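Local coordinates for protein Tp0751 (Treponema pallidum, PDB 5JK2) that probably mediates adhesion of the syphilis spirochaete to extracellular matrix components and host cells through a non-canonical lipocalin barrel, at residues 79-84 against 145-150; 86-91 against 114-119; 90-95 against 104-109. The protein carries 1 engineered substitution. All blocks are in the same frame, centred on the assembly; numbering follows the deposited sequence.

The chain lays down the eight-stranded antiparallel barrel in sequence order, and the three contacts close loops of different length. Strand 78-83 comes first; residues 79-84 meet 145-150, 61 residues on, so interaction 1 closes the widest loop and ties this strand to the turn before strand 149-153, with Phe-81 and Trp-147 its buried part. Within that loop, 86-91 meets 114-119 in interaction 2, 23 residues apart and two strands on. Interaction 3, residues 90-95 with 104-109, closes the shortest loop, 9 residues, a hairpin of adjacent strands lying within the span of interaction 2 and sharing Phe-90 and Leu-91 with it. Nothing crosses along the chain. Phe-81, Phe-90 and Arg-116 physically link interactions 1 and 2 inside the barrel.

Interaction 1 of 3, residues 79-84 against 145-150; sequences ITFSRA and SMWDGQ
The aromatic interior of the calycin-type barrel is where Phe-81, on strand 78-83, meets Trp-147, on the turn leading into strand 149-153. The two rings form a T-shaped (edge-to-face) pair: the edge of Phe-81 is directed at the indole face, its centroid is 5.1 Å from that of the Trp-147 five-membered ring, and the planes stand at 63°. Phe-81 CD2 lies over the centre of the indole. Phe-81 CB makes a CH-pi contact over the face of the Trp-147 six-membered ring, 3.8 Å from its centroid. The backbone places CB there; chi1 at -58°, with Phe-81 CG anti to its carbonyl carbon, swings only the ring and brings CD2 over the indole. The opposite indole face carries Met-146 CG, offset toward the rim, while the backbone of Ser-82 meets the indole edge, with Ser-82 O 3.4 Å from Trp-147 CZ3. Farther out, Arg-83 CD touches Met-146 CE at 3.4 Å, where the two side chains cross obliquely. The turn itself is an ST turn: Ser-145 OG accepts from Trp-147 N over 3.2 Å, nearly straight at 173°. Arg-116 makes a cation-pi contact with Phe-81 and its side chain also touches Trp-147, bringing a charge to this aromatic pair. Across the two segments the chemistry is dispersion and ring electrostatics rather than hydrogen bonding: between them the indole is held by packing, while its backbone is held by the ST turn and by Tyr-151 OH, bonded to Trp-147 O.

Interaction 2 of 3, residues 86-91 against 114-119; sequences VQEIFL and IRRRLE
Glu-88 and Arg-116 form a salt bridge in which a single carboxylate oxygen takes both terminal nitrogens of the guanidinium. Arg-116 NH1 lies 3.1 Å from Glu-88 OE2, and Arg-116 NH2 is likewise 3.1 Å from Glu-88 OE2; both bonds are clearly bent at hydrogen, as expected when two donors converge on one acceptor. OE2 receives NH1 on its anti lone pair, whereas NH2 meets that oxygen nearly end-on, and the oxygen is tilted out of the guanidinium plane. Arg-116 NE has a separate partner, Glu-134 OE1 on strand 127-135, in a second salt bridge, so this buried cation has two carboxylate partners, which probably favours its charged state. One guanidinium face is covered by Phe-90, whose CZ lies 3.8 Å from Arg-116 CZ with the planes 30° apart. The arginine's aliphatic root also packs on this ring, Phe-90 CE2 to Arg-116 CB being 3.9 Å. Ile-114 CG2 adds a looser apolar contact, 4.2 Å from Phe-90 CE2. The strands are not sheet neighbours: their axes pass 7.9 Å apart at 77°, geometry consistent with side chains meeting inside the closed barrel of a non-canonical lipocalin fold.

Interaction 3 of 3, residues 90-95 against 104-109; sequences FLVDSA and FLTRNT
Asp-93 and Arg-107 make a side-on, two-pronged salt bridge beside the backbone pairing of strands 86-98 and 101-108. Arg-107 NH1 reaches Asp-93 OD1 over 2.6 Å at 163°, close to the guanidinium plane, while Arg-107 NE meets the syn lone pair of Asp-93 OD2 at 2.7 Å. The arginine chain turns at chi3 (41°), which brings its NE edge round to the carboxylate. What places Asp-93 is the irregular backbone: Leu-105 O accepts from Asp-93 N at 2.7 Å and also from Ser-94 N at 3.2 Å, the latter in the carbonyl plane. Before this point Leu-91 and Arg-107 form a hydrogen-bonded pair; after it, Leu-105 N returns a nearly straight bond to Ser-94 O. On the side shared with Phe-90, Val-92 CG1 sits at the edge of the Phe-104 ring, 3.8 Å from its CD1, and Ala-95 CB packs obliquely on the same ring. Nearby, Asn-108 CA lies over one face of Phe-90 and Thr-106 OG1 is 3.1 Å from Phe-90 CB; that hydroxyl's hydrogen-bond partner is Arg-116 O on the next strand. Asp-93 and Ser-94 facing Leu-105 together define a classic beta bulge, here at a corner of an antiparallel barrel hairpin.

Interaction 1 of 3, residues 79-84 against 145-150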
ATOM      1  N   ILE A  79       5.556   5.371   2.766  1.00 28.18           N
ATOM      2  CA  ILE A  79       5.054   4.039   3.046  1.00 24.46           C
ATOM      3  C   ILE A  79       6.021   3.359   3.996  1.00 21.19           C
ATOM      4  O   ILE A  79       7.172   3.093   3.645  1.00 23.13           O
ATOM      5  CB  ILE A  79       4.879   3.204   1.766  1.00 17.93           C
ATOM      6  CG1 ILE A  79       3.829   3.847   0.852  1.00 19.73           C
ATOM      7  CG2 ILE A  79       4.467   1.778   2.120  1.00 17.53           C
ATOM      8  CD1 ILE A  79       3.765   3.253  -0.542  1.00 29.47           C
ATOM      9  N   THR A  80       5.546   3.096   5.206  1.00 23.87           N
ATOM     10  CA  THR A  80       6.376   2.506   6.240  1.00 24.65           C
ATOM     11  C   THR A  80       6.205   0.996   6.241  1.00 20.31           C
ATOM     12  O   THR A  80       5.087   0.485   6.266  1.00 23.16           O
ATOM     13  CB  THR A  80       6.031   3.068   7.637  1.00 27.86           C
ATOM     14  OG1 THR A  80       4.918   2.356   8.189  1.00 35.66           O
ATOM     15  CG2 THR A  80       5.701   4.555   7.558  1.00 24.34           C
ATOM     16  N   PHE A  81       7.334   0.295   6.203  1.00 22.69           N
ATOM     17  CA  PHE A  81       7.358  -1.161   6.193  1.00 18.13           C
ATOM     18  C   PHE A  81       7.859  -1.686   7.525  1.00 17.47           C
ATOM     19  O   PHE A  81       8.974  -1.371   7.930  1.00 21.03           O
ATOM     20  CB  PHE A  81       8.258  -1.675   5.073  1.00 22.75           C
ATOM     21  CG  PHE A  81       7.860  -1.206   3.709  1.00 22.43           C
ATOM     22  CD1 PHE A  81       8.152   0.081   3.290  1.00 23.39           C
ATOM     23  CD2 PHE A  81       7.215  -2.062   2.836  1.00 24.99           C
ATOM     24  CE1 PHE A  81       7.792   0.509   2.029  1.00 28.13           C
ATOM     25  CE2 PHE A  81       6.856  -1.643   1.575  1.00 27.72           C
ATOM     26  CZ  PHE A  81       7.143  -0.354   1.169  1.00 24.91           C
ATOM     27  N   SER A  82       7.047  -2.505   8.190  1.00 20.07           N
ATOM     28  CA  SER A  82       7.376  -2.992   9.526  1.00 19.25           C
ATOM     29  C   SER A  82       7.155  -4.490   9.698  1.00 22.00           C
ATOM     30  O   SER A  82       6.169  -5.048   9.223  1.00 24.26           O
ATOM     31  CB  SER A  82       6.548  -2.254  10.582  1.00 19.10           C
ATOM     32  OG  SER A  82       6.796  -0.861  10.556  1.00 24.98           O
ATOM     33  N   ARG A  83       8.090  -5.122  10.402  1.00 25.72           N
ATOM     34  CA  ARG A  83       7.940  -6.496  10.860  1.00 28.55           C
ATOM     35  C   ARG A  83       8.868  -6.713  12.050  1.00 27.84           C
ATOM     36  O   ARG A  83       9.994  -7.183  11.888  1.00 26.91           O
ATOM     37  CB  ARG A  83       8.251  -7.501   9.750  1.00 24.99           C
ATOM     38  CG  ARG A  83       7.918  -8.943  10.131  1.00 26.53           C
ATOM     39  CD  ARG A  83       8.880  -9.953   9.518  1.00 38.17           C
ATOM     40  NE  ARG A  83       8.789 -11.265  10.163  1.00 38.82           N
ATOM     41  CZ  ARG A  83       7.942 -12.230   9.811  1.00 34.44           C
ATOM     42  NH1 ARG A  83       7.091 -12.050   8.808  1.00 33.41           N
ATOM     43  NH2 ARG A  83       7.946 -13.383  10.467  1.00 31.50           N
ATOM     44  N   ALA A  84       8.386  -6.356  13.238  1.00 25.67           N
ATOM     45  CA  ALA A  84       9.167  -6.453  14.470  1.00 18.87           C
ATOM     46  C   ALA A  84      10.428  -5.583  14.392  1.00 18.92           C
ATOM     47  O   ALA A  84      10.333  -4.358  14.320  1.00 22.27           O
ATOM     48  CB  ALA A  84       9.520  -7.914  14.760  1.00 22.58           C
ATOM     49  N   SER A 145       8.761 -11.388  -2.278  1.00 46.75           N
ATOM     50  CA  SER A 145       9.135 -10.532  -1.158  1.00 34.59           C
ATOM     51  C   SER A 145       8.451 -10.975   0.125  1.00 29.77           C
ATOM     52  O   SER A 145       7.463 -11.706   0.091  1.00 26.31           O
ATOM     53  CB  SER A 145       8.777  -9.077  -1.465  1.00 32.32           C
ATOM     54  OG  SER A 145       9.058  -8.237  -0.361  1.00 43.71           O
ATOM     55  N   MET A 146       8.989 -10.533   1.257  1.00 39.41           N
ATOM     56  CA  MET A 146       8.376 -10.807   2.550  1.00 34.44           C
ATOM     57  C   MET A 146       7.094  -9.999   2.703  1.00 25.73           C
ATOM     58  O   MET A 146       6.242 -10.310   3.533  1.00 25.33           O
ATOM     59  CB  MET A 146       9.344 -10.478   3.688  1.00 35.64           C
ATOM     60  CG  MET A 146       9.705  -9.003   3.796  1.00 28.98           C
ATOM     61  SD  MET A 146      10.953  -8.660   5.048  1.00 24.12           S
ATOM     62  CE  MET A 146      10.209  -9.396   6.489  1.00 22.61           C
ATOM     63  N   TRP A 147       6.970  -8.957   1.887  1.00 28.39           N
ATOM     64  CA  TRP A 147       5.824  -8.061   1.937  1.00 26.24           C
ATOM     65  C   TRP A 147       4.691  -8.539   1.033  1.00 29.66           C
ATOM     66  O   TRP A 147       3.549  -8.110   1.185  1.00 31.84           O
ATOM     67  CB  TRP A 147       6.250  -6.646   1.541  1.00 32.28           C
ATOM     68  CG  TRP A 147       7.456  -6.166   2.290  1.00 30.05           C
ATOM     69  CD1 TRP A 147       8.700  -5.943   1.783  1.00 27.80           C
ATOM     70  CD2 TRP A 147       7.534  -5.869   3.688  1.00 23.37           C
ATOM     71  NE1 TRP A 147       9.547  -5.516   2.776  1.00 18.13           N
ATOM     72  CE2 TRP A 147       8.854  -5.463   3.956  1.00 17.93           C
ATOM     73  CE3 TRP A 147       6.613  -5.903   4.738  1.00 23.20           C
ATOM     74  CZ2 TRP A 147       9.277  -5.097   5.229  1.00 20.15           C
ATOM     75  CZ3 TRP A 147       7.035  -5.536   6.000  1.00 18.43           C
ATOM     76  CH2 TRP A 147       8.353  -5.139   6.235  1.00 19.42           C
ATOM     77  N   ASP A 148       5.012  -9.424   0.093  1.00 33.48           N
ATOM     78  CA  ASP A 148       4.003 -10.011  -0.782  1.00 23.38           C
ATOM     79  C   ASP A 148       2.942 -10.739   0.026  1.00 21.84           C
ATOM     80  O   ASP A 148       3.259 -11.484   0.951  1.00 27.21           O
ATOM     81  CB  ASP A 148       4.640 -10.982  -1.777  1.00 30.28           C
ATOM     82  CG  ASP A 148       5.308 -10.278  -2.938  1.00 30.39           C
ATOM     83  OD1 ASP A 148       5.625  -9.080  -2.808  1.00 32.43           O
ATOM     84  OD2 ASP A 148       5.518 -10.931  -3.982  1.00 34.31           O
ATOM     85  N   GLY A 149       1.681 -10.516  -0.328  1.00 24.62           N
ATOM     86  CA  GLY A 149       0.579 -11.207   0.312  1.00 30.39           C
ATOM     87  C   GLY A 149      -0.663 -10.352   0.432  1.00 25.15           C
ATOM     88  O   GLY A 149      -0.708  -9.224  -0.058  1.00 23.99           O
ATOM     89  N   GLN A 150      -1.676 -10.900   1.093  1.00 21.50           N
ATOM     90  CA  GLN A 150      -2.934 -10.204   1.292  1.00 22.68           C
ATOM     91  C   GLN A 150      -2.858  -9.355   2.556  1.00 27.65           C
ATOM     92  O   GLN A 150      -2.270  -9.774   3.552  1.00 27.41           O
ATOM     93  CB  GLN A 150      -4.085 -11.205   1.390  1.00 28.23           C
ATOM     94  CG  GLN A 150      -5.463 -10.576   1.360  1.00 26.57           C
ATOM     95  CD  GLN A 150      -6.556 -11.552   1.738  1.00 25.28           C
ATOM     96  OE1 GLN A 150      -6.290 -12.629   2.268  1.00 37.13           O
ATOM     97  NE2 GLN A 150      -7.796 -11.177   1.464  1.00 29.56           N
TER

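Interaction 2 of 3, residues 86-91 against 114-119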
ATOM      1  N   VAL A  86      12.361  -5.215  11.973  1.00 30.73           N
ATOM      2  CA  VAL A  86      12.306  -4.517  10.702  1.00 26.19           C
ATOM      3  C   VAL A  86      11.386  -3.311  10.787  1.00 25.35           C
ATOM      4  O   VAL A  86      10.209  -3.439  11.115  1.00 29.08           O
ATOM      5  CB  VAL A  86      11.809  -5.439   9.577  1.00 29.09           C
ATOM      6  CG1 VAL A  86      11.578  -4.638   8.301  1.00 22.19           C
ATOM      7  CG2 VAL A  86      12.796  -6.564   9.337  1.00 34.64           C
ATOM      8  N   GLN A  87      11.932  -2.141  10.478  1.00 27.78           N
ATOM      9  CA  GLN A  87      11.131  -0.938  10.317  1.00 24.16           C
ATOM     10  C   GLN A  87      11.873  -0.024   9.359  1.00 20.31           C
ATOM     11  O   GLN A  87      13.088   0.142   9.465  1.00 24.32           O
ATOM     12  CB  GLN A  87      10.852  -0.247  11.662  1.00 26.43           C
ATOM     13  CG  GLN A  87      12.048   0.433  12.321  1.00 33.14           C
ATOM     14  CD  GLN A  87      11.667   1.260  13.547  1.00 32.10           C
ATOM     15  OE1 GLN A  87      12.336   2.245  13.870  1.00 28.20           O
ATOM     16  NE2 GLN A  87      10.598   0.858  14.236  1.00 35.96           N
ATOM     17  N   GLU A  88      11.144   0.539   8.403  1.00 24.45           N
ATOM     18  CA  GLU A  88      11.756   1.349   7.361  1.00 21.69           C
ATOM     19  C   GLU A  88      10.696   2.104   6.572  1.00 18.15           C
ATOM     20  O   GLU A  88       9.535   1.700   6.534  1.00 17.20           O
ATOM     21  CB  GLU A  88      12.586   0.470   6.427  1.00 28.12           C
ATOM     22  CG  GLU A  88      11.784  -0.636   5.755  1.00 20.18           C
ATOM     23  CD  GLU A  88      12.653  -1.764   5.237  1.00 25.80           C
ATOM     24  OE1 GLU A  88      13.642  -2.122   5.913  1.00 28.62           O
ATOM     25  OE2 GLU A  88      12.343  -2.299   4.151  1.00 32.68           O
ATOM     26  N   ILE A  89      11.107   3.205   5.951  1.00 20.64           N
ATOM     27  CA  ILE A  89      10.196   4.067   5.210  1.00 18.33           C
ATOM     28  C   ILE A  89      10.708   4.313   3.802  1.00 15.69           C
ATOM     29  O   ILE A  89      11.913   4.433   3.586  1.00 19.13           O
ATOM     30  CB  ILE A  89      10.014   5.429   5.903  1.00 24.62           C
ATOM     31  CG1 ILE A  89       9.630   5.232   7.372  1.00 28.13           C
ATOM     32  CG2 ILE A  89       8.966   6.257   5.164  1.00 21.90           C
ATOM     33  CD1 ILE A  89       9.533   6.515   8.178  1.00 24.20           C
ATOM     34  N   PHE A  90       9.779   4.398   2.854  1.00 18.92           N
ATOM     35  CA  PHE A  90      10.113   4.737   1.477  1.00 24.18           C
ATOM     36  C   PHE A  90       9.224   5.871   0.988  1.00 21.81           C
ATOM     37  O   PHE A  90       8.001   5.749   0.962  1.00 22.08           O
ATOM     38  CB  PHE A  90       9.963   3.521   0.555  1.00 19.09           C
ATOM     39  CG  PHE A  90      11.014   2.470   0.753  1.00 15.06           C
ATOM     40  CD1 PHE A  90      11.044   1.701   1.906  1.00 19.29           C
ATOM     41  CD2 PHE A  90      11.963   2.238  -0.222  1.00 21.21           C
ATOM     42  CE1 PHE A  90      12.013   0.732   2.082  1.00 17.75           C
ATOM     43  CE2 PHE A  90      12.928   1.275  -0.053  1.00 23.55           C
ATOM     44  CZ  PHE A  90      12.955   0.519   1.099  1.00 23.68           C
ATOM     45  N   LEU A  91       9.850   6.975   0.600  1.00 23.35           N
ATOM     46  CA  LEU A  91       9.125   8.125   0.085  1.00 21.07           C
ATOM     47  C   LEU A  91       8.584   7.822  -1.302  1.00 26.21           C
ATOM     48  O   LEU A  91       9.291   7.260  -2.136  1.00 24.73           O
ATOM     49  CB  LEU A  91      10.027   9.357   0.033  1.00 24.16           C
ATOM     50  CG  LEU A  91      10.787   9.711   1.309  1.00 22.91           C
ATOM     51  CD1 LEU A  91      12.244   9.976   0.984  1.00 27.06           C
ATOM     52  CD2 LEU A  91      10.162  10.917   1.988  1.00 26.02           C
ATOM     53  N   ILE A 114      18.520   2.714  -3.090  1.00 25.21           N
ATOM     54  CA  ILE A 114      17.586   1.641  -2.800  1.00 21.89           C
ATOM     55  C   ILE A 114      16.152   2.145  -2.886  1.00 19.60           C
ATOM     56  O   ILE A 114      15.764   3.080  -2.188  1.00 24.31           O
ATOM     57  CB  ILE A 114      17.857   1.043  -1.410  1.00 25.46           C
ATOM     58  CG1 ILE A 114      19.257   0.416  -1.373  1.00 24.23           C
ATOM     59  CG2 ILE A 114      16.792   0.007  -1.051  1.00 25.64           C
ATOM     60  CD1 ILE A 114      19.812   0.243   0.003  1.00 32.87           C
ATOM     61  N   ARG A 115      15.377   1.494  -3.743  1.00 20.37           N
ATOM     62  CA  ARG A 115      14.006   1.884  -4.014  1.00 22.49           C
ATOM     63  C   ARG A 115      13.134   0.638  -3.969  1.00 21.58           C
ATOM     64  O   ARG A 115      13.641  -0.462  -3.769  1.00 33.89           O
ATOM     65  CB  ARG A 115      13.924   2.586  -5.371  1.00 32.20           C
ATOM     66  CG  ARG A 115      14.896   3.751  -5.489  1.00 32.75           C
ATOM     67  CD  ARG A 115      14.392   4.845  -6.413  1.00 34.04           C
ATOM     68  NE  ARG A 115      14.224   4.378  -7.784  1.00 52.81           N
ATOM     69  CZ  ARG A 115      13.858   5.157  -8.798  1.00 49.21           C
ATOM     70  NH1 ARG A 115      13.730   4.644 -10.014  1.00 44.89           N
ATOM     71  NH2 ARG A 115      13.618   6.446  -8.599  1.00 47.63           N
ATOM     72  N   ARG A 116      11.827   0.804  -4.145  1.00 23.68           N
ATOM     73  CA  ARG A 116      10.908  -0.324  -4.047  1.00 27.14           C
ATOM     74  C   ARG A 116       9.629  -0.089  -4.847  1.00 30.59           C
ATOM     75  O   ARG A 116       8.942   0.914  -4.655  1.00 28.35           O
ATOM     76  CB  ARG A 116      10.570  -0.592  -2.580  1.00 25.02           C
ATOM     77  CG  ARG A 116       9.704  -1.817  -2.344  1.00 21.26           C
ATOM     78  CD  ARG A 116       9.634  -2.167  -0.870  1.00 25.53           C
ATOM     79  NE  ARG A 116      10.895  -2.725  -0.389  1.00 22.44           N
ATOM     80  CZ  ARG A 116      11.207  -2.878   0.893  1.00 19.25           C
ATOM     81  NH1 ARG A 116      10.353  -2.511   1.839  1.00 21.24           N
ATOM     82  NH2 ARG A 116      12.378  -3.396   1.231  1.00 23.82           N
ATOM     83  N   ARG A 117       9.321  -1.023  -5.744  1.00 27.41           N
ATOM     84  CA  ARG A 117       8.099  -0.968  -6.539  1.00 22.31           C
ATOM     85  C   ARG A 117       6.991  -1.771  -5.883  1.00 22.14           C
ATOM     86  O   ARG A 117       7.224  -2.871  -5.384  1.00 24.65           O
ATOM     87  CB  ARG A 117       8.350  -1.493  -7.950  1.00 31.99           C
ATOM     88  CG  ARG A 117       9.304  -0.633  -8.743  1.00 44.02           C
ATOM     89  CD  ARG A 117       9.358  -1.032 -10.208  1.00 52.43           C
ATOM     90  NE  ARG A 117       9.882   0.052 -11.037  1.00 65.32           N
ATOM     91  CZ  ARG A 117      11.164   0.401 -11.098  1.00 69.61           C
ATOM     92  NH1 ARG A 117      11.541   1.404 -11.880  1.00 72.61           N
ATOM     93  NH2 ARG A 117      12.072  -0.243 -10.375  1.00 67.02           N
ATOM     94  N   LEU A 118       5.784  -1.219  -5.903  1.00 26.15           N
ATOM     95  CA  LEU A 118       4.640  -1.837  -5.250  1.00 31.76           C
ATOM     96  C   LEU A 118       3.486  -2.002  -6.229  1.00 28.50           C
ATOM     97  O   LEU A 118       3.287  -1.174  -7.116  1.00 28.41           O
ATOM     98  CB  LEU A 118       4.196  -0.997  -4.048  1.00 38.49           C
ATOM     99  CG  LEU A 118       4.139  -1.707  -2.692  1.00 37.93           C
ATOM    100  CD1 LEU A 118       5.527  -2.159  -2.268  1.00 37.80           C
ATOM    101  CD2 LEU A 118       3.524  -0.804  -1.636  1.00 28.36           C
ATOM    102  N   GLU A 119       2.733  -3.082  -6.056  1.00 30.49           N
ATOM    103  CA  GLU A 119       1.566  -3.354  -6.884  1.00 30.44           C
ATOM    104  C   GLU A 119       0.363  -3.664  -6.004  1.00 30.31           C
ATOM    105  O   GLU A 119      -0.007  -4.822  -5.818  1.00 31.59           O
ATOM    106  CB  GLU A 119       1.842  -4.515  -7.836  1.00 39.80           C
ATOM    107  CG  GLU A 119       2.974  -4.257  -8.820  1.00 41.80           C
ATOM    108  CD  GLU A 119       2.635  -3.191  -9.847  1.00 38.86           C
ATOM    109  OE1 GLU A 119       1.441  -2.850  -9.988  1.00 44.23           O
ATOM    110  OE2 GLU A 119       3.566  -2.693 -10.514  1.00 38.03           O
TER

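Interaction 3 of 3, residues 90-95 against 104-109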
ATOM      1  N   PHE A  90       9.779   4.398   2.854  1.00 18.92           N
ATOM      2  CA  PHE A  90      10.113   4.737   1.477  1.00 24.18           C
ATOM      3  C   PHE A  90       9.224   5.871   0.988  1.00 21.81           C
ATOM      4  O   PHE A  90       8.001   5.749   0.962  1.00 22.08           O
ATOM      5  CB  PHE A  90       9.963   3.521   0.555  1.00 19.09           C
ATOM      6  CG  PHE A  90      11.014   2.470   0.753  1.00 15.06           C
ATOM      7  CD1 PHE A  90      11.044   1.701   1.906  1.00 19.29           C
ATOM      8  CD2 PHE A  90      11.963   2.238  -0.222  1.00 21.21           C
ATOM      9  CE1 PHE A  90      12.013   0.732   2.082  1.00 17.75           C
ATOM     10  CE2 PHE A  90      12.928   1.275  -0.053  1.00 23.55           C
ATOM     11  CZ  PHE A  90      12.955   0.519   1.099  1.00 23.68           C
ATOM     12  N   LEU A  91       9.850   6.975   0.600  1.00 23.35           N
ATOM     13  CA  LEU A  91       9.125   8.125   0.085  1.00 21.07           C
ATOM     14  C   LEU A  91       8.584   7.822  -1.302  1.00 26.21           C
ATOM     15  O   LEU A  91       9.291   7.260  -2.136  1.00 24.73           O
ATOM     16  CB  LEU A  91      10.027   9.357   0.033  1.00 24.16           C
ATOM     17  CG  LEU A  91      10.787   9.711   1.309  1.00 22.91           C
ATOM     18  CD1 LEU A  91      12.244   9.976   0.984  1.00 27.06           C
ATOM     19  CD2 LEU A  91      10.162  10.917   1.988  1.00 26.02           C
ATOM     20  N   VAL A  92       7.338   8.208  -1.550  1.00 34.99           N
ATOM     21  CA  VAL A  92       6.705   7.954  -2.839  1.00 34.62           C
ATOM     22  C   VAL A  92       7.185   8.949  -3.889  1.00 31.74           C
ATOM     23  O   VAL A  92       6.874  10.138  -3.824  1.00 33.84           O
ATOM     24  CB  VAL A  92       5.171   8.034  -2.746  1.00 36.33           C
ATOM     25  CG1 VAL A  92       4.538   7.642  -4.076  1.00 30.77           C
ATOM     26  CG2 VAL A  92       4.655   7.135  -1.630  1.00 33.60           C
ATOM     27  N   ASP A  93       7.941   8.449  -4.860  1.00 28.62           N
ATOM     28  CA  ASP A  93       8.421   9.277  -5.956  1.00 35.27           C
ATOM     29  C   ASP A  93       7.344   9.404  -7.030  1.00 36.43           C
ATOM     30  O   ASP A  93       7.288  10.401  -7.751  1.00 31.66           O
ATOM     31  CB  ASP A  93       9.703   8.687  -6.544  1.00 40.51           C
ATOM     32  CG  ASP A  93      10.941   9.063  -5.747  1.00 38.24           C
ATOM     33  OD1 ASP A  93      11.059  10.238  -5.345  1.00 29.20           O
ATOM     34  OD2 ASP A  93      11.798   8.182  -5.531  1.00 36.96           O
ATOM     35  N   SER A  94       6.491   8.387  -7.128  1.00 37.90           N
ATOM     36  CA  SER A  94       5.349   8.418  -8.038  1.00 40.09           C
ATOM     37  C   SER A  94       4.280   7.414  -7.608  1.00 36.39           C
ATOM     38  O   SER A  94       4.560   6.468  -6.872  1.00 36.28           O
ATOM     39  CB  SER A  94       5.788   8.133  -9.481  1.00 37.95           C
ATOM     40  OG  SER A  94       6.133   6.771  -9.665  1.00 39.21           O
ATOM     41  N   ALA A  95       3.054   7.632  -8.073  1.00 36.96           N
ATOM     42  CA  ALA A  95       1.935   6.755  -7.749  1.00 37.94           C
ATOM     43  C   ALA A  95       0.823   6.905  -8.784  1.00 36.27           C
ATOM     44  O   ALA A  95       0.338   8.012  -9.027  1.00 40.30           O
ATOM     45  CB  ALA A  95       1.411   7.060  -6.359  1.00 48.88           C
ATOM     46  N   PHE A 104       3.044   1.945  -7.104  1.00 29.03           N
ATOM     47  CA  PHE A 104       3.945   2.888  -6.458  1.00 25.91           C
ATOM     48  C   PHE A 104       5.388   2.751  -6.919  1.00 29.46           C
ATOM     49  O   PHE A 104       5.852   1.654  -7.228  1.00 32.97           O
ATOM     50  CB  PHE A 104       3.906   2.702  -4.944  1.00 32.42           C
ATOM     51  CG  PHE A 104       2.621   3.128  -4.313  1.00 35.90           C
ATOM     52  CD1 PHE A 104       2.447   4.433  -3.887  1.00 36.68           C
ATOM     53  CD2 PHE A 104       1.591   2.223  -4.129  1.00 35.84           C
ATOM     54  CE1 PHE A 104       1.268   4.831  -3.296  1.00 33.80           C
ATOM     55  CE2 PHE A 104       0.408   2.614  -3.539  1.00 38.28           C
ATOM     56  CZ  PHE A 104       0.246   3.920  -3.122  1.00 36.81           C
ATOM     57  N   LEU A 105       6.091   3.881  -6.955  1.00 34.02           N
ATOM     58  CA  LEU A 105       7.545   3.893  -7.065  1.00 37.47           C
ATOM     59  C   LEU A 105       8.068   4.650  -5.857  1.00 26.61           C
ATOM     60  O   LEU A 105       7.967   5.875  -5.790  1.00 26.18           O
ATOM     61  CB  LEU A 105       8.018   4.544  -8.372  1.00 40.20           C
ATOM     62  CG  LEU A 105       9.511   4.464  -8.737  1.00 40.87           C
ATOM     63  CD1 LEU A 105      10.354   5.461  -7.947  1.00 43.49           C
ATOM     64  CD2 LEU A 105      10.064   3.051  -8.557  1.00 35.61           C
ATOM     65  N   THR A 106       8.616   3.909  -4.900  1.00 25.14           N
ATOM     66  CA  THR A 106       9.039   4.481  -3.632  1.00 26.26           C
ATOM     67  C   THR A 106      10.557   4.429  -3.494  1.00 23.97           C
ATOM     68  O   THR A 106      11.217   3.691  -4.216  1.00 28.12           O
ATOM     69  CB  THR A 106       8.397   3.744  -2.451  1.00 24.43           C
ATOM     70  OG1 THR A 106       9.070   2.498  -2.237  1.00 29.52           O
ATOM     71  CG2 THR A 106       6.925   3.475  -2.719  1.00 32.26           C
ATOM     72  N   ARG A 107      11.098   5.205  -2.560  1.00 18.25           N
ATOM     73  CA  ARG A 107      12.541   5.332  -2.405  1.00 18.09           C
ATOM     74  C   ARG A 107      12.943   5.439  -0.941  1.00 22.36           C
ATOM     75  O   ARG A 107      12.401   6.257  -0.196  1.00 28.45           O
ATOM     76  CB  ARG A 107      13.034   6.551  -3.180  1.00 25.11           C
ATOM     77  CG  ARG A 107      14.445   7.011  -2.839  1.00 30.67           C
ATOM     78  CD  ARG A 107      14.860   8.181  -3.718  1.00 36.19           C
ATOM     79  NE  ARG A 107      13.774   9.145  -3.899  1.00 38.22           N
ATOM     80  CZ  ARG A 107      13.457  10.103  -3.029  1.00 31.90           C
ATOM     81  NH1 ARG A 107      12.452  10.926  -3.291  1.00 32.34           N
ATOM     82  NH2 ARG A 107      14.138  10.239  -1.899  1.00 29.14           N
ATOM     83  N   ASN A 108      13.907   4.614  -0.541  1.00 21.42           N
ATOM     84  CA  ASN A 108      14.377   4.581   0.838  1.00 21.28           C
ATOM     85  C   ASN A 108      14.786   5.968   1.325  1.00 20.49           C
ATOM     86  O   ASN A 108      15.320   6.772   0.562  1.00 28.52           O
ATOM     87  CB  ASN A 108      15.544   3.597   0.968  1.00 21.65           C
ATOM     88  CG  ASN A 108      16.143   3.576   2.360  1.00 24.95           C
ATOM     89  OD1 ASN A 108      17.195   4.167   2.605  1.00 27.68           O
ATOM     90  ND2 ASN A 108      15.479   2.887   3.279  1.00 30.16           N
ATOM     91  N   THR A 109      14.508   6.251   2.593  1.00 22.36           N
ATOM     92  CA  THR A 109      14.768   7.570   3.164  1.00 25.26           C
ATOM     93  C   THR A 109      16.258   7.862   3.304  1.00 28.11           C
ATOM     94  O   THR A 109      16.706   8.980   3.047  1.00 26.71           O
ATOM     95  CB  THR A 109      14.111   7.721   4.549  1.00 26.70           C
ATOM     96  OG1 THR A 109      14.513   6.640   5.398  1.00 27.47           O
ATOM     97  CG2 THR A 109      12.600   7.721   4.424  1.00 24.70           C
TER